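Local atomic coordinates of MsStt7d protein (Micromonas, PDB entry 4IX3), a protein that probably acts as an ATP-dependent protein kinase, a homolog of the state transition kinase Stt7, represented here by its catalytic domain. Residues C65-D68 with V69-V73; A237-W240 with E241-P245. One frame throughout, in Å; residues are numbered along the deposited sequence. Where two conformers were deposited one is given.

Both contacts are local ones within single helices of the protein kinase fold, and they sit in different parts of it. Contact 1 lies on helix 59-76, the regulatory helix αC that packs against the antiparallel sheet of the N-terminal lobe and faces the nucleotide and metal site. Its Glu66 side chain is about 3 Å from that of Lys50, about 4 Å from that of Asp188 and about 8 Å from a bound magnesium ion. Contact 2 closes the short helix 236-243, away from the annotated sites. The two centres are 21 Å apart and their nearest atoms about 10 Å apart, so neither touches the other.

Contact 1: C65-D68 with V69-V73; sequences CEMD and VNYHV
Glu66 and Asn70 lie side by side one turn apart on helix αC of the kinase fold, and the buried side of the contact is built round them. The Glu66 carbonyl is gripped twice: Asn70 N and Asn70 ND2 each reach Glu66 O at 2.9 Å, from opposite faces of the carbonyl plane, with the side-chain nitrogen well above it. A water completes the bridge, accepting from Asn70 ND2 at 3.0 Å and donating to Glu66 OE2 at 2.7 Å. The extended Glu66 chain, CG anti to the backbone N (chi1 178°), carries the carboxylate to Lys50, whose NZ forms a salt bridge with OE1: the lysine-glutamate pair of the αC-in arrangement, consistent with an active-like conformation. Asn70 OD1 is held by Trp111 NE1, which fixes the amide's rotation. An alanine in place of Asn70 would probably leave Glu66 O with one donor of its two, and the water and the indole N-H of Trp111 without their amide partner. The solvent side lies at Tyr71, which is exposed, and Asp68, which is partly so. Met67, itself buried, lies alongside the Tyr71 ring. Met67 SD sits at the ring edge, 5.5 Å from the centroid, a Met-aromatic contact, while Met67 CG touches Tyr71 CE2 at 3.5 Å.

Contact 2: A237-W240 with E241-P245; sequences AKLW and EAHKP
The Trp240 indole meets Pro245 on one face and Glu241 at its edge. Pro245 CD stands 4.1 Å above the plane of the Trp240 ring, offset toward the rim, and Pro245 CG comes to 3.7 Å from Trp240 CE3. The two side chains cross at about a right angle. At the edge, in the ring plane, Glu241 OE2 approaches Trp240 CD1 at 3.5 Å, the carboxylate turned 56° against the indole; the bend at chi2 (-68°) folds the glutamate back to reach it. The smaller ring, His243, has Ala242 CB above the centre of one face. These groups sit at the C-terminal end of helix 236-243, in the C-terminal lobe of the kinase fold, just before helix 246-261. Regular i to i+4 bonds run as far as His243 N to Leu239 O, 2.8 Å; the next, from Lys244 N to Trp240 O, is more bent, 133° at the hydrogen, with its donor above the carbonyl plane. Lys244 then leaves the helix with a positive phi, and the turn brings Pro245 beside the indole. The Lys244 chain runs extended and bends only at its last torsion, and Lys244 NZ donates to Glu241 O at 2.9 Å, engaging a carbonyl of the last turn. Cys195 and Tyr204 touch Trp240 and Pro245, respectively, from neighbouring loops, and Arg323 NH1 takes up the carbonyl oxygen of His243.

Contact 1: C65-D68 with V69-V73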
# COMPACT_ATOMS: atom_id res chain seq x y z
N CYS B 65 -0.18 4.96 -15.16
CA CYS B 65 -1.16 6.04 -15.13
C CYS B 65 -0.58 7.28 -14.44
O CYS B 65 -0.78 8.42 -14.92
CB CYS B 65 -2.42 5.56 -14.43
SG CYS B 65 -3.80 6.65 -14.78
N GLU B 66 0.05 7.11 -13.29
CA GLU B 66 0.69 8.22 -12.61
C GLU B 66 1.68 8.91 -13.55
O GLU B 66 1.78 10.15 -13.60
CB GLU B 66 1.41 7.73 -11.36
CG GLU B 66 2.12 8.85 -10.64
CD GLU B 66 2.63 8.46 -9.27
OE1 GLU B 66 2.44 7.26 -8.91
OE2 GLU B 66 3.26 9.30 -8.59
N MET B 67 2.42 8.13 -14.34
CA MET B 67 3.34 8.70 -15.32
C MET B 67 2.59 9.54 -16.34
O MET B 67 3.01 10.70 -16.57
CB MET B 67 4.08 7.55 -16.00
CG MET B 67 5.05 8.09 -17.05
SD MET B 67 6.16 6.77 -17.71
CE MET B 67 4.98 5.80 -18.62
N ASP B 68 1.54 8.98 -16.94
CA ASP B 68 0.77 9.69 -17.96
C ASP B 68 0.23 11.03 -17.38
O ASP B 68 0.27 12.10 -18.04
CB ASP B 68 -0.43 8.87 -18.44
CG ASP B 68 -0.05 7.61 -19.21
OD1 ASP B 68 1.08 7.54 -19.74
OD2 ASP B 68 -0.93 6.71 -19.35
N VAL B 69 -0.37 10.97 -16.18
CA VAL B 69 -0.96 12.19 -15.58
C VAL B 69 0.17 13.17 -15.30
O VAL B 69 -0.02 14.39 -15.49
CB VAL B 69 -1.80 11.85 -14.32
CG1 VAL B 69 -2.23 13.13 -13.60
CG2 VAL B 69 -2.98 10.96 -14.68
N ASN B 70 1.35 12.73 -14.85
CA ASN B 70 2.48 13.65 -14.66
C ASN B 70 2.92 14.31 -15.96
O ASN B 70 3.20 15.49 -15.95
CB ASN B 70 3.67 12.97 -14.02
CG ASN B 70 3.63 13.05 -12.50
OD1 ASN B 70 4.09 14.05 -11.93
ND2 ASN B 70 3.09 12.03 -11.85
N TYR B 71 2.89 13.59 -17.07
CA TYR B 71 3.22 14.24 -18.34
C TYR B 71 2.15 15.28 -18.66
O TYR B 71 2.46 16.37 -19.15
CB TYR B 71 3.33 13.22 -19.48
CG TYR B 71 4.68 12.54 -19.53
CD1 TYR B 71 5.80 13.21 -20.01
CD2 TYR B 71 4.83 11.20 -19.20
CE1 TYR B 71 7.06 12.61 -20.13
CE2 TYR B 71 6.07 10.57 -19.35
CZ TYR B 71 7.18 11.27 -19.76
OH TYR B 71 8.40 10.64 -19.86
N HIS B 72 0.88 14.95 -18.43
CA HIS B 72 -0.20 15.91 -18.69
C HIS B 72 -0.03 17.18 -17.86
O HIS B 72 -0.23 18.29 -18.38
CB HIS B 72 -1.56 15.26 -18.41
CG HIS B 72 -2.74 16.09 -18.82
ND1 HIS B 72 -3.10 16.25 -20.12
CD2 HIS B 72 -3.64 16.80 -18.05
CE1 HIS B 72 -4.19 17.04 -20.16
NE2 HIS B 72 -4.54 17.35 -18.89
N VAL B 73 0.24 17.00 -16.58
CA VAL B 73 0.42 18.15 -15.66
C VAL B 73 1.66 18.97 -16.01
O VAL B 73 1.64 20.21 -15.94
CB VAL B 73 0.47 17.68 -14.20
CG1 VAL B 73 0.90 18.81 -13.25
CG2 VAL B 73 -0.91 17.18 -13.81
O HOH W 1 3.13 12.01 -8.85

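Contact 2: A237-W240 with E241-P245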
# COMPACT_ATOMS: atom_id res chain seq x y z
N ALA B 237 -17.92 15.16 -20.46
CA ALA B 237 -18.22 16.54 -20.07
C ALA B 237 -19.52 16.62 -19.27
O ALA B 237 -19.60 17.32 -18.25
CB ALA B 237 -18.27 17.45 -21.29
N LYS B 238 -20.49 15.79 -19.64
CA LYS B 238 -21.74 15.69 -18.91
C LYS B 238 -21.54 15.17 -17.49
O LYS B 238 -22.08 15.77 -16.54
CB LYS B 238 -22.74 14.82 -19.69
CG LYS B 238 -24.16 14.87 -19.15
CD LYS B 238 -25.12 14.15 -20.08
CE LYS B 238 -25.93 13.09 -19.33
NZ LYS B 238 -25.19 11.80 -19.12
N LEU B 239 -20.71 14.14 -17.33
CA LEU B 239 -20.40 13.57 -16.01
C LEU B 239 -19.66 14.57 -15.13
O LEU B 239 -19.88 14.61 -13.91
CB LEU B 239 -19.61 12.25 -16.13
CG LEU B 239 -20.21 11.05 -16.87
CD1 LEU B 239 -20.39 11.49 -18.30
CD2 LEU B 239 -19.27 9.85 -16.82
N TRP B 240 -18.74 15.32 -15.73
CA TRP B 240 -18.06 16.39 -15.00
C TRP B 240 -19.00 17.37 -14.33
O TRP B 240 -18.91 17.65 -13.13
CB TRP B 240 -17.09 17.14 -15.93
CG TRP B 240 -16.31 18.21 -15.22
CD1 TRP B 240 -16.59 19.56 -15.14
CD2 TRP B 240 -15.02 18.03 -14.53
NE1 TRP B 240 -15.61 20.22 -14.43
CE2 TRP B 240 -14.63 19.36 -14.03
CE3 TRP B 240 -14.15 16.95 -14.34
CZ2 TRP B 240 -13.42 19.58 -13.37
CZ3 TRP B 240 -12.97 17.17 -13.64
CH2 TRP B 240 -12.60 18.45 -13.15
N GLU B 241 -19.97 17.80 -15.12
CA GLU B 241 -20.96 18.77 -14.66
C GLU B 241 -21.97 18.15 -13.69
O GLU B 241 -22.31 18.77 -12.70
CB GLU B 241 -21.68 19.40 -15.85
CG GLU B 241 -20.77 20.09 -16.86
CD GLU B 241 -20.09 21.35 -16.32
OE1 GLU B 241 -20.69 22.08 -15.50
OE2 GLU B 241 -18.95 21.63 -16.75
N ALA B 242 -22.38 16.91 -13.93
CA ALA B 242 -23.38 16.22 -13.11
C ALA B 242 -22.85 15.70 -11.78
O ALA B 242 -23.48 15.85 -10.72
CB ALA B 242 -23.98 15.09 -13.93
N HIS B 243 -21.66 15.13 -11.79
CA HIS B 243 -21.16 14.47 -10.59
C HIS B 243 -20.03 15.23 -9.93
O HIS B 243 -19.66 14.90 -8.79
CB HIS B 243 -20.72 13.03 -10.91
CG HIS B 243 -21.82 12.19 -11.52
ND1 HIS B 243 -23.01 11.98 -10.91
CD2 HIS B 243 -21.87 11.50 -12.73
CE1 HIS B 243 -23.78 11.18 -11.69
NE2 HIS B 243 -23.08 10.89 -12.80
N LYS B 244 -19.46 16.24 -10.62
CA LYS B 244 -18.56 17.17 -9.95
C LYS B 244 -17.41 16.50 -9.19
O LYS B 244 -17.20 16.72 -7.97
CB LYS B 244 -19.30 18.12 -9.00
CG LYS B 244 -20.43 18.87 -9.67
CD LYS B 244 -21.00 19.91 -8.72
CE LYS B 244 -21.81 20.99 -9.41
NZ LYS B 244 -22.70 20.61 -10.53
N PRO B 245 -16.64 15.63 -9.88
CA PRO B 245 -15.57 14.92 -9.20
C PRO B 245 -14.50 15.84 -8.62
O PRO B 245 -13.85 15.48 -7.62
CB PRO B 245 -14.97 14.04 -10.31
CG PRO B 245 -15.30 14.79 -11.59
CD PRO B 245 -16.67 15.39 -11.33